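PDB 5X6B: O-phospho-L-seryl-tRNA:Cys-tRNA synthase from Methanocaldococcus jannaschii DSM 2661, which probably converts O-phosphoserine attached to tRNA(Cys) into cysteine, as a pyridoxal-phosphate-dependent enzyme in the tRNA-dependent route to Cys-tRNA(Cys). Local coordinates for residues T172-Y180 and Y206-V215. Sequence-based numbering, arbitrary orientation.
Sequences TYKINLEGY and YGNLNDAKKV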
loop_
_atom_site.group_PDB
_atom_site.type_symbol
_atom_site.label_atom_id
_atom_site.label_comp_id
_atom_site.label_asym_id
_atom_site.label_seq_id
_atom_site.Cartn_x
_atom_site.Cartn_y
_atom_site.Cartn_z
ATOM N N THR B 172 17.167 31.256 -12.579
ATOM C CA THR B 172 17.247 30.464 -11.359
ATOM C C THR B 172 15.913 30.355 -10.615
ATOM O O THR B 172 15.637 29.335 -9.981
ATOM C CB THR B 172 18.305 31.033 -10.399
ATOM O OG1 THR B 172 18.081 32.437 -10.214
ATOM C CG2 THR B 172 19.702 30.808 -10.962
ATOM N N TYR B 173 15.094 31.399 -10.695
ATOM C CA TYR B 173 13.817 31.450 -9.982
ATOM C C TYR B 173 13.980 31.119 -8.499
ATOM O O TYR B 173 13.227 30.322 -7.940
ATOM C CB TYR B 173 12.804 30.515 -10.640
ATOM C CG TYR B 173 12.403 30.982 -12.019
ATOM C CD1 TYR B 173 11.411 31.941 -12.182
ATOM C CD2 TYR B 173 13.027 30.488 -13.156
ATOM C CE1 TYR B 173 11.041 32.385 -13.434
ATOM C CE2 TYR B 173 12.662 30.928 -14.419
ATOM C CZ TYR B 173 11.666 31.881 -14.548
ATOM O OH TYR B 173 11.290 32.329 -15.793
ATOM N N LYS B 174 14.976 31.745 -7.875
ATOM C CA LYS B 174 15.262 31.544 -6.459
ATOM C C LYS B 174 14.409 32.443 -5.564
ATOM O O LYS B 174 14.275 33.636 -5.814
ATOM C CB LYS B 174 16.745 31.795 -6.173
ATOM C CG LYS B 174 17.100 31.677 -4.700
ATOM C CD LYS B 174 18.562 31.976 -4.432
ATOM C CE LYS B 174 18.869 31.767 -2.957
ATOM N NZ LYS B 174 20.300 31.981 -2.641
ATOM N N ILE B 175 13.850 31.856 -4.510
ATOM C CA ILE B 175 13.004 32.578 -3.567
ATOM C C ILE B 175 13.803 33.483 -2.628
ATOM O O ILE B 175 14.825 33.074 -2.074
ATOM C CB ILE B 175 12.165 31.594 -2.715
ATOM C CG1 ILE B 175 11.218 30.792 -3.607
ATOM C CG2 ILE B 175 11.389 32.325 -1.632
ATOM C CD1 ILE B 175 10.293 31.649 -4.438
ATOM N N ASN B 176 13.330 34.716 -2.460
ATOM C CA ASN B 176 13.864 35.617 -1.447
ATOM C C ASN B 176 13.327 35.235 -0.068
ATOM O O ASN B 176 12.272 35.713 0.348
ATOM C CB ASN B 176 13.504 37.068 -1.782
ATOM C CG ASN B 176 14.216 38.078 -0.892
ATOM O OD1 ASN B 176 14.771 37.736 0.153
ATOM N ND2 ASN B 176 14.192 39.339 -1.306
ATOM N N LEU B 177 14.052 34.374 0.638
ATOM C CA LEU B 177 13.590 33.881 1.934
ATOM C C LEU B 177 13.473 35.007 2.960
ATOM O O LEU B 177 12.635 34.959 3.861
ATOM C CB LEU B 177 14.523 32.782 2.458
ATOM C CG LEU B 177 14.566 31.500 1.621
ATOM C CD1 LEU B 177 15.382 30.407 2.306
ATOM C CD2 LEU B 177 13.162 31.012 1.315
ATOM N N GLU B 178 14.310 36.025 2.810
ATOM C CA GLU B 178 14.289 37.167 3.714
ATOM C C GLU B 178 13.052 38.020 3.459
ATOM O O GLU B 178 12.631 38.793 4.320
ATOM C CB GLU B 178 15.564 38.000 3.557
ATOM C CG GLU B 178 16.853 37.239 3.884
ATOM C CD GLU B 178 17.331 36.341 2.750
ATOM O OE1 GLU B 178 16.732 36.382 1.654
ATOM O OE2 GLU B 178 18.307 35.590 2.957
ATOM N N GLY B 179 12.463 37.857 2.277
ATOM C CA GLY B 179 11.264 38.584 1.903
ATOM C C GLY B 179 10.026 38.170 2.682
ATOM O O GLY B 179 8.977 38.806 2.575
ATOM N N TYR B 180 10.144 37.099 3.461
ATOM C CA TYR B 180 9.042 36.641 4.299
ATOM C C TYR B 180 8.681 37.694 5.334
ATOM O O TYR B 180 7.507 37.882 5.648
ATOM C CB TYR B 180 9.393 35.322 4.994
ATOM C CG TYR B 180 8.953 34.092 4.234
ATOM C CD1 TYR B 180 7.689 33.548 4.426
ATOM C CD2 TYR B 180 9.800 33.474 3.324
ATOM C CE1 TYR B 180 7.282 32.420 3.733
ATOM C CE2 TYR B 180 9.405 32.348 2.627
ATOM C CZ TYR B 180 8.146 31.826 2.834
ATOM O OH TYR B 180 7.753 30.707 2.136
ATOM N N TYR B 206 11.180 23.669 -10.475
ATOM C CA TYR B 206 12.589 23.916 -10.735
ATOM C C TYR B 206 13.479 23.027 -9.878
ATOM O O TYR B 206 14.632 22.780 -10.219
ATOM C CB TYR B 206 12.921 25.396 -10.501
ATOM C CG TYR B 206 12.115 26.330 -11.379
ATOM C CD1 TYR B 206 12.407 26.462 -12.730
ATOM C CD2 TYR B 206 11.057 27.072 -10.862
ATOM C CE1 TYR B 206 11.675 27.302 -13.542
ATOM C CE2 TYR B 206 10.315 27.919 -11.671
ATOM C CZ TYR B 206 10.633 28.028 -13.010
ATOM O OH TYR B 206 9.910 28.862 -13.832
ATOM N N GLY B 207 12.934 22.541 -8.770
ATOM C CA GLY B 207 13.685 21.668 -7.889
ATOM C C GLY B 207 14.767 22.407 -7.130
ATOM O O GLY B 207 15.858 21.880 -6.917
ATOM N N ASN B 208 14.465 23.639 -6.732
ATOM C CA ASN B 208 15.384 24.437 -5.930
ATOM C C ASN B 208 15.246 24.139 -4.446
ATOM O O ASN B 208 14.154 24.209 -3.888
ATOM C CB ASN B 208 15.156 25.930 -6.167
ATOM C CG ASN B 208 15.562 26.370 -7.551
ATOM O OD1 ASN B 208 16.450 25.777 -8.168
ATOM N ND2 ASN B 208 14.914 27.417 -8.053
ATOM N N LEU B 209 16.362 23.805 -3.813
ATOM C CA LEU B 209 16.400 23.648 -2.367
ATOM C C LEU B 209 16.398 25.035 -1.709
ATOM O O LEU B 209 16.828 26.021 -2.315
ATOM C CB LEU B 209 17.632 22.837 -1.959
ATOM C CG LEU B 209 17.853 22.496 -0.486
ATOM C CD1 LEU B 209 16.639 21.790 0.100
ATOM C CD2 LEU B 209 19.090 21.636 -0.352
ATOM N N ASN B 210 15.895 25.114 -0.482
ATOM C CA ASN B 210 15.824 26.385 0.227
ATOM C C ASN B 210 16.334 26.252 1.658
ATOM O O ASN B 210 16.109 25.233 2.309
ATOM C CB ASN B 210 14.387 26.919 0.220
ATOM C CG ASN B 210 13.904 27.289 -1.173
ATOM O OD1 ASN B 210 13.017 26.642 -1.729
ATOM N ND2 ASN B 210 14.473 28.349 -1.736
ATOM N N ASP B 211 17.028 27.275 2.145
ATOM C CA ASP B 211 17.538 27.260 3.514
ATOM C C ASP B 211 16.399 27.469 4.510
ATOM O O ASP B 211 16.104 28.596 4.905
ATOM C CB ASP B 211 18.618 28.329 3.703
ATOM C CG ASP B 211 19.352 28.187 5.023
ATOM O OD1 ASP B 211 19.178 27.149 5.692
ATOM O OD2 ASP B 211 20.109 29.110 5.389
ATOM N N ALA B 212 15.773 26.369 4.916
ATOM C CA ALA B 212 14.570 26.412 5.746
ATOM C C ALA B 212 14.783 27.095 7.095
ATOM O O ALA B 212 13.839 27.624 7.680
ATOM C CB ALA B 212 14.035 24.995 5.962
ATOM N N LYS B 213 16.018 27.075 7.590
ATOM C CA LYS B 213 16.307 27.604 8.918
ATOM C C LYS B 213 16.036 29.102 8.989
ATOM O O LYS B 213 15.583 29.612 10.014
ATOM C CB LYS B 213 17.757 27.320 9.314
ATOM C CG LYS B 213 18.065 27.652 10.767
ATOM C CD LYS B 213 19.452 27.180 11.170
ATOM C CE LYS B 213 19.695 27.388 12.655
ATOM N NZ LYS B 213 21.031 26.882 13.075
ATOM N N LYS B 214 16.311 29.798 7.891
ATOM C CA LYS B 214 16.133 31.244 7.841
ATOM C C LYS B 214 14.663 31.623 7.970
ATOM O O LYS B 214 14.315 32.520 8.738
ATOM C CB LYS B 214 16.723 31.812 6.546
ATOM C CG LYS B 214 18.123 32.409 6.714
ATOM C CD LYS B 214 18.242 33.235 7.999
ATOM C CE LYS B 214 19.426 34.196 7.950
ATOM N NZ LYS B 214 19.733 34.753 9.300
ATOM N N VAL B 215 13.801 30.938 7.226
ATOM C CA VAL B 215 12.366 31.182 7.322
ATOM C C VAL B 215 11.869 30.745 8.694
ATOM O O VAL B 215 10.924 31.311 9.237
ATOM C CB VAL B 215 11.585 30.449 6.216
ATOM C CG1 VAL B 215 10.115 30.807 6.278
ATOM C CG2 VAL B 215 12.154 30.801 4.847
#
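Tyr173 and Tyr206 lie ring on ring in an offset stack, centroids 4.4 Å apart and planes only 9° from parallel. In this pyridoxal-phosphate-dependent transferase fold the contact joins a short strand and turn (172-180), backbone-bonded to the end of strand 160-166, to the loop 206-211; each leads into a helix (179-188 and 212-221) packed beside the mixed, largely parallel seven-stranded sheet. The displacement places the Tyr206 hydroxyl over the centre of the Tyr173 ring, while Tyr173 CB sits over the Tyr206 face in a CH-pi contact. A flat ring suits position 173, stacking on Tyr206 and meeting Tyr166 edge-to-face.

Next along, Asn208 reaches across. With CG beside the backbone N, its amide directs ND2 to Thr172 O at 2.8 Å; a weak second bond goes to Tyr173 O. Its OD1 accepts from Ile341 N, so one buried amide serves as both donor and acceptor.

At the helix-start end the contact is mainly between apolar side chains. A branched leucine fits at 177 because CD1 reaches Asp211 while CD2 lies 3.7 Å from Val215 CG2. The beta-branch of Val215 supplies two methyls: CG2 meets Leu177 and the Tyr180 ring, whereas CG1, anti to the backbone N (chi1 -176°), is carried over that ring's face. Tyr180 pairs this greasy face with a polar tip bonded to Leu198 O. Val215 CG1 stands 3.8 Å from the Tyr180 centroid, just 3° off the ring normal.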